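Local coordinates for protein Pre-mRNA-processing-splicing factor 8 (Cryptococcus neoformans var. grubii serotype A, PDB 6MX6) that is an intein of the spliceosomal protein Prp8 that probably excises itself from the precursor and joins the flanking sequences by protein splicing, at residues 45-55 with 144-155; 116-124 with 137-145. All blocks are in the same frame, centred on the assembly; numbering follows the deposited sequence.

Overall arrangement
Contacts 1 and 2 follow one another along strand 139-147 of a Hint-type intein domain built mainly of antiparallel strands. In contact 1, segments 45-55 and 144-155 run side by side from one sheet into the other. In contact 2, strand 139-145 pairs with strand 117-120, its neighbour in the six-stranded sheet. Their centres lie about 20 Å apart, and Ser144 and Ile145 belong to both. At the junction Asn143 N approaches Lys55 O at 2.7 Å, a probable hydrogen bond, and Ile142 CD1 packs 3.9 Å from Ile54 CG2. Along the chain, contact 2 is nested inside the loop that contact 1 closes.

Contact 1 (45-55 with 144-155); sequences VRGEERLYRIK and SIELEEEPTKWS
Two antiparallel strand pairs, offset by two residues and joined by loops, carry the chain of this Hint domain from one sheet to the other. Gly47 and Trp154 form a hydrogen-bonded pair in the first, and the indole folds back over the glycine: with CG between the backbone N and the carbonyl carbon (chi1 57°), the centroid of the five-membered ring lies 3.7 Å from Gly47 CA in a CH-pi contact. Val45 CG2 meets the ring edge, while the Glu49 carboxylate, nearly perpendicular to the indole, takes only a weak bond from NE1. Between the pairs, Arg50 bends back so that NE gives a nearly straight bond of 2.8 Å to Glu148 O, in the guanidinium plane. Glu148 OE2 is gripped side-on by Arg53 NE (2.9 Å) and NH2 (2.8 Å), both from the same face of the carboxylate; Arg53 NH1 turns to Asp62. A water links Leu51 N, Glu148 OE1, Glu150 O and Thr152 OG1, the last also bonding Gln7. Beyond it Leu147 CD1 lies over one face of the Tyr52 ring, 3.9 Å from its centroid, and Ile145 CD1 presses tightly against Ile54 CG1 (3.5 Å). Such paired strands passing between two sheets are characteristic of the horseshoe-shaped Hint fold of inteins.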
loop_
_atom_site.group_PDB
_atom_site.type_symbol
_atom_site.label_atom_id
_atom_site.label_comp_id
_atom_site.label_asym_id
_atom_site.label_seq_id
_atom_site.Cartn_x
_atom_site.Cartn_y
_atom_site.Cartn_z
ATOM N N VAL A 45 9.674 -8.785 8.624
ATOM C CA VAL A 45 10.188 -7.940 9.693
ATOM C C VAL A 45 9.013 -7.311 10.431
ATOM O O VAL A 45 7.904 -7.211 9.904
ATOM C CB VAL A 45 11.139 -6.853 9.159
ATOM C CG1 VAL A 45 12.439 -7.483 8.679
ATOM C CG2 VAL A 45 10.467 -6.091 8.029
ATOM N N ARG A 46 9.258 -6.903 11.675
ATOM C CA ARG A 46 8.195 -6.316 12.484
ATOM C C ARG A 46 8.752 -5.195 13.342
ATOM O O ARG A 46 9.931 -5.190 13.702
ATOM C CB ARG A 46 7.517 -7.335 13.407
ATOM C CG ARG A 46 7.015 -8.587 12.728
ATOM C CD ARG A 46 5.832 -9.179 13.478
ATOM N NE ARG A 46 5.589 -10.580 13.136
ATOM C CZ ARG A 46 5.213 -11.014 11.936
ATOM N NH1 ARG A 46 5.025 -10.162 10.936
ATOM N NH2 ARG A 46 5.025 -12.311 11.735
ATOM N N GLY A 47 7.885 -4.253 13.683
ATOM C CA GLY A 47 8.303 -3.221 14.611
ATOM C C GLY A 47 7.094 -2.495 15.150
ATOM O O GLY A 47 5.963 -2.943 14.981
ATOM N N GLU A 48 7.358 -1.366 15.807
ATOM C CA GLU A 48 6.309 -0.569 16.428
ATOM C C GLU A 48 6.698 0.897 16.360
ATOM O O GLU A 48 7.773 1.266 16.838
ATOM C CB GLU A 48 6.089 -0.988 17.884
ATOM C CG GLU A 48 5.038 -0.163 18.590
ATOM C CD GLU A 48 4.528 -0.812 19.863
ATOM O OE1 GLU A 48 4.990 -1.923 20.201
ATOM O OE2 GLU A 48 3.658 -0.206 20.524
ATOM N N GLU A 49 5.832 1.730 15.786
ATOM C CA GLU A 49 6.162 3.150 15.703
ATOM C C GLU A 49 4.914 3.934 15.335
ATOM O O GLU A 49 3.873 3.363 15.004
ATOM C CB GLU A 49 7.280 3.421 14.689
ATOM C CG GLU A 49 6.911 3.121 13.254
ATOM C CD GLU A 49 8.129 3.051 12.352
ATOM O OE1 GLU A 49 8.224 3.861 11.399
ATOM O OE2 GLU A 49 8.999 2.191 12.607
ATOM N N ARG A 50 5.031 5.258 15.408
ATOM C CA ARG A 50 3.947 6.119 14.950
ATOM C C ARG A 50 3.839 6.038 13.435
ATOM O O ARG A 50 4.779 6.390 12.720
ATOM C CB ARG A 50 4.188 7.560 15.399
ATOM C CG ARG A 50 4.017 7.725 16.893
ATOM C CD ARG A 50 4.540 9.062 17.366
ATOM N NE ARG A 50 3.628 10.148 17.004
ATOM C CZ ARG A 50 3.783 11.410 17.390
ATOM N NH1 ARG A 50 4.801 11.750 18.165
ATOM N NH2 ARG A 50 2.902 12.328 17.017
ATOM N N LEU A 51 2.685 5.595 12.945
ATOM C CA LEU A 51 2.477 5.381 11.522
ATOM C C LEU A 51 1.737 6.566 10.909
ATOM O O LEU A 51 1.229 7.446 11.604
ATOM C CB LEU A 51 1.695 4.086 11.291
ATOM C CG LEU A 51 2.319 2.846 11.936
ATOM C CD1 LEU A 51 1.447 1.609 11.678
ATOM C CD2 LEU A 51 3.713 2.647 11.376
ATOM N N TYR A 52 1.667 6.568 9.586
ATOM C CA TYR A 52 0.880 7.543 8.849
ATOM C C TYR A 52 -0.428 6.899 8.429
ATOM O O TYR A 52 -0.427 5.772 7.927
ATOM C CB TYR A 52 1.628 8.035 7.613
ATOM C CG TYR A 52 2.659 9.059 7.976
ATOM C CD1 TYR A 52 3.920 8.676 8.414
ATOM C CD2 TYR A 52 2.359 10.401 7.929
ATOM C CE1 TYR A 52 4.863 9.622 8.772
ATOM C CE2 TYR A 52 3.288 11.355 8.281
ATOM C CZ TYR A 52 4.537 10.963 8.697
ATOM O OH TYR A 52 5.446 11.927 9.043
ATOM N N ARG A 53 -1.528 7.620 8.635
ATOM C CA ARG A 53 -2.855 7.194 8.201
ATOM C C ARG A 53 -3.224 7.957 6.936
ATOM O O ARG A 53 -3.227 9.195 6.929
ATOM C CB ARG A 53 -3.893 7.438 9.300
ATOM C CG ARG A 53 -5.323 7.051 8.888
ATOM C CD ARG A 53 -6.314 7.199 10.031
ATOM N NE ARG A 53 -5.923 6.340 11.143
ATOM C CZ ARG A 53 -6.305 5.076 11.280
ATOM N NH1 ARG A 53 -7.136 4.528 10.396
ATOM N NH2 ARG A 53 -5.867 4.358 12.313
ATOM N N ILE A 54 -3.537 7.217 5.874
ATOM C CA ILE A 54 -3.968 7.769 4.597
ATOM C C ILE A 54 -5.449 7.473 4.443
ATOM O O ILE A 54 -5.867 6.304 4.488
ATOM C CB ILE A 54 -3.167 7.181 3.425
ATOM C CG1 ILE A 54 -1.681 7.452 3.630
ATOM C CG2 ILE A 54 -3.651 7.786 2.100
ATOM C CD1 ILE A 54 -0.768 6.653 2.706
ATOM N N LYS A 55 -6.241 8.533 4.273
ATOM C CA LYS A 55 -7.677 8.437 4.032
ATOM C C LYS A 55 -7.999 8.945 2.636
ATOM O O LYS A 55 -7.495 9.996 2.216
ATOM C CB LYS A 55 -8.479 9.265 5.043
ATOM C CG LYS A 55 -8.358 8.835 6.499
ATOM C CD LYS A 55 -9.212 9.744 7.371
ATOM C CE LYS A 55 -9.781 9.015 8.575
ATOM N NZ LYS A 55 -10.648 7.880 8.181
ATOM N N SER A 144 -6.646 12.826 3.029
ATOM C CA SER A 144 -5.780 13.290 4.103
ATOM C C SER A 144 -4.678 12.276 4.339
ATOM O O SER A 144 -4.842 11.085 4.076
ATOM C CB SER A 144 -6.552 13.538 5.409
ATOM O OG SER A 144 -7.184 12.359 5.867
ATOM N N ILE A 145 -3.543 12.764 4.830
ATOM C CA ILE A 145 -2.458 11.887 5.244
ATOM C C ILE A 145 -1.858 12.514 6.491
ATOM O O ILE A 145 -1.463 13.686 6.470
ATOM C CB ILE A 145 -1.400 11.671 4.140
ATOM C CG1 ILE A 145 -0.291 10.730 4.632
ATOM C CG2 ILE A 145 -0.838 12.999 3.625
ATOM C CD1 ILE A 145 0.563 10.134 3.510
ATOM N N GLU A 146 -1.881 11.779 7.596
ATOM C CA GLU A 146 -1.513 12.389 8.870
ATOM C C GLU A 146 -0.696 11.425 9.705
ATOM O O GLU A 146 -0.965 10.228 9.708
ATOM C CB GLU A 146 -2.752 12.811 9.676
ATOM C CG GLU A 146 -3.631 13.893 9.034
ATOM C CD GLU A 146 -2.948 15.256 8.976
ATOM O OE1 GLU A 146 -1.913 15.449 9.650
ATOM O OE2 GLU A 146 -3.456 16.141 8.256
ATOM N N LEU A 147 0.274 11.959 10.445
ATOM C CA LEU A 147 1.020 11.138 11.387
ATOM C C LEU A 147 0.151 10.831 12.597
ATOM O O LEU A 147 -0.491 11.727 13.156
ATOM C CB LEU A 147 2.297 11.865 11.819
ATOM C CG LEU A 147 3.182 11.164 12.853
ATOM C CD1 LEU A 147 3.918 9.992 12.237
ATOM C CD2 LEU A 147 4.171 12.157 13.453
ATOM N N GLU A 148 0.116 9.564 12.996
ATOM C CA GLU A 148 -0.661 9.173 14.163
ATOM C C GLU A 148 0.069 9.528 15.449
ATOM O O GLU A 148 1.300 9.577 15.502
ATOM C CB GLU A 148 -0.961 7.684 14.127
ATOM C CG GLU A 148 -1.867 7.312 12.995
ATOM C CD GLU A 148 -2.648 6.083 13.317
ATOM O OE1 GLU A 148 -2.002 5.094 13.721
ATOM O OE2 GLU A 148 -3.893 6.111 13.192
ATOM N N GLU A 149 -0.705 9.781 16.502
ATOM C CA GLU A 149 -0.105 10.337 17.707
ATOM C C GLU A 149 0.430 9.286 18.671
ATOM O O GLU A 149 1.084 9.655 19.652
ATOM C CB GLU A 149 -1.108 11.220 18.442
ATOM C CG GLU A 149 -2.278 10.471 19.001
ATOM C CD GLU A 149 -3.241 11.400 19.692
ATOM O OE1 GLU A 149 -2.814 12.119 20.631
ATOM O OE2 GLU A 149 -4.413 11.430 19.268
ATOM N N GLU A 150 0.172 8.005 18.429
ATOM C CA GLU A 150 0.698 6.948 19.284
ATOM C C GLU A 150 1.229 5.819 18.425
ATOM O O GLU A 150 0.707 5.566 17.330
ATOM C CB GLU A 150 -0.380 6.411 20.244
ATOM C CG GLU A 150 -0.800 7.402 21.326
ATOM C CD GLU A 150 0.156 7.468 22.526
ATOM O OE1 GLU A 150 1.327 7.023 22.433
ATOM O OE2 GLU A 150 -0.272 7.985 23.581
ATOM N N PRO A 151 2.264 5.107 18.889
ATOM C CA PRO A 151 2.851 4.031 18.090
ATOM C C PRO A 151 1.942 2.819 18.010
ATOM O O PRO A 151 1.193 2.512 18.940
ATOM C CB PRO A 151 4.141 3.676 18.842
ATOM C CG PRO A 151 4.308 4.714 19.893
ATOM C CD PRO A 151 2.956 5.276 20.180
ATOM N N THR A 152 2.040 2.106 16.890
ATOM C CA THR A 152 1.318 0.856 16.722
ATOM C C THR A 152 2.221 -0.131 15.996
ATOM O O THR A 152 3.219 0.245 15.375
ATOM C CB THR A 152 -0.011 1.036 15.959
ATOM O OG1 THR A 152 0.246 1.528 14.642
ATOM C CG2 THR A 152 -0.941 2.020 16.684
ATOM N N LYS A 153 1.857 -1.411 16.091
ATOM C CA LYS A 153 2.683 -2.463 15.524
ATOM C C LYS A 153 2.488 -2.550 14.022
ATOM O O LYS A 153 1.373 -2.394 13.512
ATOM C CB LYS A 153 2.346 -3.815 16.162
ATOM C CG LYS A 153 2.741 -3.899 17.617
ATOM C CD LYS A 153 2.344 -5.252 18.221
ATOM C CE LYS A 153 2.786 -5.340 19.674
ATOM N NZ LYS A 153 2.748 -6.736 20.191
ATOM N N TRP A 154 3.581 -2.816 13.322
ATOM C CA TRP A 154 3.587 -2.970 11.881
ATOM C C TRP A 154 4.389 -4.209 11.507
ATOM O O TRP A 154 5.244 -4.684 12.270
ATOM C CB TRP A 154 4.191 -1.740 11.178
ATOM C CG TRP A 154 5.594 -1.391 11.618
ATOM C CD1 TRP A 154 5.944 -0.470 12.557
ATOM C CD2 TRP A 154 6.828 -1.955 11.135
ATOM N NE1 TRP A 154 7.314 -0.411 12.683
ATOM C CE2 TRP A 154 7.877 -1.312 11.820
ATOM C CE3 TRP A 154 7.144 -2.936 10.192
ATOM C CZ2 TRP A 154 9.223 -1.624 11.595
ATOM C CZ3 TRP A 154 8.479 -3.238 9.965
ATOM C CH2 TRP A 154 9.499 -2.586 10.663
ATOM N N SER A 155 4.125 -4.686 10.291
ATOM C CA SER A 155 4.817 -5.822 9.701
ATOM C C SER A 155 5.163 -5.483 8.261
ATOM O O SER A 155 4.388 -4.822 7.557
ATOM C CB SER A 155 3.964 -7.094 9.769
ATOM O OG SER A 155 3.595 -7.391 11.108
HETATM O O HOH W 1 0.525 13.082 15.696
HETATM O O HOH W 2 0.491 4.579 14.741
HETATM O O HOH W 3 -5.321 10.929 7.472
#

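Contact 2 (116-124 with 137-145); sequences KYKLFRSTD and ATLLHINSI
Leu119 and Leu140, a hydrogen-bonded antiparallel pair, set their side chains on the same face of the sheet, CB to CB at 4.1 Å. The bond from Leu140 N to Leu119 O (2.8 Å) is nearly straight, whereas the return bond from Leu119 N to Leu140 O is weak. Leu119 CD1 continues to Ile142 CG1, and Leu140 CD1 meets Arg121 CG, the two side chains at about a right angle. On the other face Leu139 splits its branches: CD1 rests 3.6 Å from Lys118 CD and CD2 lies against Phe120 CB. The Lys118 chain runs alongside His141, pointing the same way, with CE 3.8 Å from NE2; Lys118 NZ pairs with Glu76 and His141 ND1 bonds Glu58. Thr138 fastens the end of the pairing twice: its O accepts from Arg121 N in the carbonyl plane, and OG1, anti to its own backbone N (chi1 -162°), donates to Arg121 O at 2.6 Å from above that carbonyl plane. The strand axes, 128° apart in direction, are far from strictly antiparallel; past the Leu119-Leu140 pair a water bridges Tyr117 O and Ile142 N. Strand 117-120 also pairs with strand 70-76, whose Tyr74 stacks edge-to-face with Phe120; strand 52-56 flanks 139-147, and Phe106 of helix 103-108 packs on Ile142.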
loop_
_atom_site.group_PDB
_atom_site.type_symbol
_atom_site.label_atom_id
_atom_site.label_comp_id
_atom_site.label_asym_id
_atom_site.label_seq_id
_atom_site.Cartn_x
_atom_site.Cartn_y
_atom_site.Cartn_z
ATOM N N LYS A 116 -2.063 15.671 -7.621
ATOM C CA LYS A 116 -1.784 15.046 -8.909
ATOM C C LYS A 116 -1.602 13.541 -8.806
ATOM O O LYS A 116 -1.658 12.852 -9.831
ATOM C CB LYS A 116 -0.521 15.648 -9.534
ATOM C CG LYS A 116 -0.600 17.140 -9.806
ATOM C CD LYS A 116 0.764 17.687 -10.224
ATOM C CE LYS A 116 0.694 19.169 -10.561
ATOM N NZ LYS A 116 2.005 19.685 -11.043
ATOM N N TYR A 117 -1.372 13.021 -7.604
ATOM C CA TYR A 117 -1.073 11.611 -7.399
ATOM C C TYR A 117 -2.316 10.885 -6.913
ATOM O O TYR A 117 -3.062 11.402 -6.076
ATOM C CB TYR A 117 0.043 11.422 -6.373
ATOM C CG TYR A 117 1.390 11.988 -6.764
ATOM C CD1 TYR A 117 1.642 13.352 -6.692
ATOM C CD2 TYR A 117 2.419 11.151 -7.171
ATOM C CE1 TYR A 117 2.879 13.864 -7.034
ATOM C CE2 TYR A 117 3.652 11.651 -7.512
ATOM C CZ TYR A 117 3.879 13.006 -7.439
ATOM O OH TYR A 117 5.112 13.504 -7.779
ATOM N N LYS A 118 -2.518 9.671 -7.415
ATOM C CA LYS A 118 -3.665 8.870 -7.029
ATOM C C LYS A 118 -3.221 7.457 -6.687
ATOM O O LYS A 118 -2.356 6.893 -7.359
ATOM C CB LYS A 118 -4.710 8.846 -8.151
ATOM C CG LYS A 118 -5.350 10.211 -8.380
ATOM C CD LYS A 118 -5.566 10.494 -9.848
ATOM C CE LYS A 118 -6.273 11.824 -10.051
ATOM N NZ LYS A 118 -5.486 12.945 -9.474
ATOM N N LEU A 119 -3.804 6.900 -5.627
ATOM C CA LEU A 119 -3.735 5.465 -5.412
ATOM C C LEU A 119 -4.614 4.758 -6.446
ATOM O O LEU A 119 -5.400 5.388 -7.155
ATOM C CB LEU A 119 -4.171 5.118 -3.991
ATOM C CG LEU A 119 -3.303 5.703 -2.874
ATOM C CD1 LEU A 119 -3.974 5.516 -1.508
ATOM C CD2 LEU A 119 -1.936 5.038 -2.884
ATOM N N PHE A 120 -4.476 3.436 -6.549
ATOM C CA PHE A 120 -5.288 2.748 -7.545
ATOM C C PHE A 120 -5.496 1.291 -7.170
ATOM O O PHE A 120 -4.747 0.705 -6.384
ATOM C CB PHE A 120 -4.675 2.848 -8.945
ATOM C CG PHE A 120 -3.341 2.187 -9.085
ATOM C CD1 PHE A 120 -2.186 2.831 -8.680
ATOM C CD2 PHE A 120 -3.233 0.925 -9.652
ATOM C CE1 PHE A 120 -0.948 2.226 -8.829
ATOM C CE2 PHE A 120 -1.999 0.313 -9.800
ATOM C CZ PHE A 120 -0.856 0.965 -9.388
ATOM N N ARG A 121 -6.540 0.719 -7.760
ATOM C CA ARG A 121 -6.879 -0.684 -7.639
ATOM C C ARG A 121 -6.653 -1.359 -8.984
ATOM O O ARG A 121 -6.646 -0.711 -10.033
ATOM C CB ARG A 121 -8.331 -0.865 -7.189
ATOM C CG ARG A 121 -8.765 0.065 -6.066
ATOM C CD ARG A 121 -10.289 0.171 -5.994
ATOM N NE ARG A 121 -10.878 -1.048 -5.454
ATOM C CZ ARG A 121 -12.177 -1.219 -5.223
ATOM N NH1 ARG A 121 -13.033 -0.241 -5.482
ATOM N NH2 ARG A 121 -12.619 -2.369 -4.731
ATOM N N SER A 122 -6.464 -2.673 -8.950
ATOM C CA SER A 122 -6.177 -3.407 -10.174
ATOM C C SER A 122 -7.460 -3.629 -10.966
ATOM O O SER A 122 -8.430 -4.197 -10.452
ATOM C CB SER A 122 -5.517 -4.747 -9.858
ATOM O OG SER A 122 -6.478 -5.676 -9.393
ATOM N N THR A 123 -7.462 -3.181 -12.218
ATOM C CA THR A 123 -8.625 -3.372 -13.074
ATOM C C THR A 123 -8.902 -4.858 -13.259
ATOM O O THR A 123 -7.994 -5.639 -13.564
ATOM C CB THR A 123 -8.400 -2.698 -14.425
ATOM O OG1 THR A 123 -7.655 -1.487 -14.236
ATOM C CG2 THR A 123 -9.738 -2.369 -15.079
ATOM N N ASP A 124 -10.158 -5.245 -13.054
ATOM C CA ASP A 124 -10.583 -6.642 -13.137
ATOM C C ASP A 124 -9.817 -7.512 -12.143
ATOM O O ASP A 124 -9.686 -7.163 -10.967
ATOM C CB ASP A 124 -10.406 -7.178 -14.563
ATOM C CG ASP A 124 -11.461 -8.203 -14.937
ATOM O OD1 ASP A 124 -12.498 -8.277 -14.242
ATOM O OD2 ASP A 124 -11.253 -8.930 -15.931
ATOM N N ALA A 137 -14.305 3.706 -11.838
ATOM C CA ALA A 137 -13.258 4.584 -11.330
ATOM C C ALA A 137 -12.274 3.810 -10.454
ATOM O O ALA A 137 -12.531 3.567 -9.275
ATOM C CB ALA A 137 -13.870 5.743 -10.552
ATOM N N THR A 138 -11.143 3.424 -11.042
ATOM C CA THR A 138 -10.131 2.642 -10.345
ATOM C C THR A 138 -9.052 3.503 -9.696
ATOM O O THR A 138 -8.183 2.962 -9.008
ATOM C CB THR A 138 -9.486 1.639 -11.308
ATOM O OG1 THR A 138 -8.821 0.614 -10.559
ATOM C CG2 THR A 138 -8.479 2.328 -12.218
ATOM N N LEU A 139 -9.078 4.815 -9.901
ATOM C CA LEU A 139 -8.171 5.721 -9.210
ATOM C C LEU A 139 -8.831 6.214 -7.931
ATOM O O LEU A 139 -10.042 6.459 -7.890
ATOM C CB LEU A 139 -7.793 6.914 -10.088
ATOM C CG LEU A 139 -6.986 6.674 -11.362
ATOM C CD1 LEU A 139 -6.818 7.984 -12.111
ATOM C CD2 LEU A 139 -5.630 6.061 -11.058
ATOM N N LEU A 140 -8.028 6.343 -6.884
ATOM C CA LEU A 140 -8.490 6.789 -5.580
ATOM C C LEU A 140 -7.805 8.103 -5.239
ATOM O O LEU A 140 -6.587 8.238 -5.402
ATOM C CB LEU A 140 -8.198 5.738 -4.506
ATOM C CG LEU A 140 -8.673 4.334 -4.851
ATOM C CD1 LEU A 140 -8.166 3.357 -3.814
ATOM C CD2 LEU A 140 -10.191 4.300 -4.929
ATOM N N HIS A 141 -8.584 9.058 -4.753
ATOM C CA HIS A 141 -8.101 10.391 -4.447
ATOM C C HIS A 141 -7.839 10.467 -2.951
ATOM O O HIS A 141 -8.726 10.166 -2.147
ATOM C CB HIS A 141 -9.127 11.438 -4.881
ATOM C CG HIS A 141 -9.510 11.332 -6.325
ATOM N ND1 HIS A 141 -10.449 10.431 -6.783
ATOM C CD2 HIS A 141 -9.060 11.995 -7.415
ATOM C CE1 HIS A 141 -10.568 10.552 -8.093
ATOM N NE2 HIS A 141 -9.735 11.494 -8.501
ATOM N N ILE A 142 -6.628 10.849 -2.583
ATOM C CA ILE A 142 -6.276 10.948 -1.175
ATOM C C ILE A 142 -6.895 12.215 -0.596
ATOM O O ILE A 142 -6.718 13.313 -1.135
ATOM C CB ILE A 142 -4.751 10.932 -1.000
ATOM C CG1 ILE A 142 -4.213 9.562 -1.412
ATOM C CG2 ILE A 142 -4.380 11.250 0.434
ATOM C CD1 ILE A 142 -2.717 9.438 -1.271
ATOM N N ASN A 143 -7.626 12.064 0.503
ATOM C CA ASN A 143 -8.215 13.205 1.190
ATOM C C ASN A 143 -7.335 13.715 2.320
ATOM O O ASN A 143 -7.277 14.926 2.556
ATOM C CB ASN A 143 -9.599 12.840 1.738
ATOM C CG ASN A 143 -10.340 14.043 2.291
ATOM O OD1 ASN A 143 -10.433 15.087 1.639
ATOM N ND2 ASN A 143 -10.864 13.906 3.503
ATOM N N SER A 144 -6.646 12.826 3.029
ATOM C CA SER A 144 -5.780 13.290 4.103
ATOM C C SER A 144 -4.678 12.276 4.339
ATOM O O SER A 144 -4.842 11.085 4.076
ATOM C CB SER A 144 -6.552 13.538 5.409
ATOM O OG SER A 144 -7.184 12.359 5.867
ATOM N N ILE A 145 -3.543 12.764 4.830
ATOM C CA ILE A 145 -2.458 11.887 5.244
ATOM C C ILE A 145 -1.858 12.514 6.491
ATOM O O ILE A 145 -1.463 13.686 6.470
ATOM C CB ILE A 145 -1.400 11.671 4.140
ATOM C CG1 ILE A 145 -0.291 10.730 4.632
ATOM C CG2 ILE A 145 -0.838 12.999 3.625
ATOM C CD1 ILE A 145 0.563 10.134 3.510
HETATM O O HOH W 4 -4.875 11.967 -4.431
#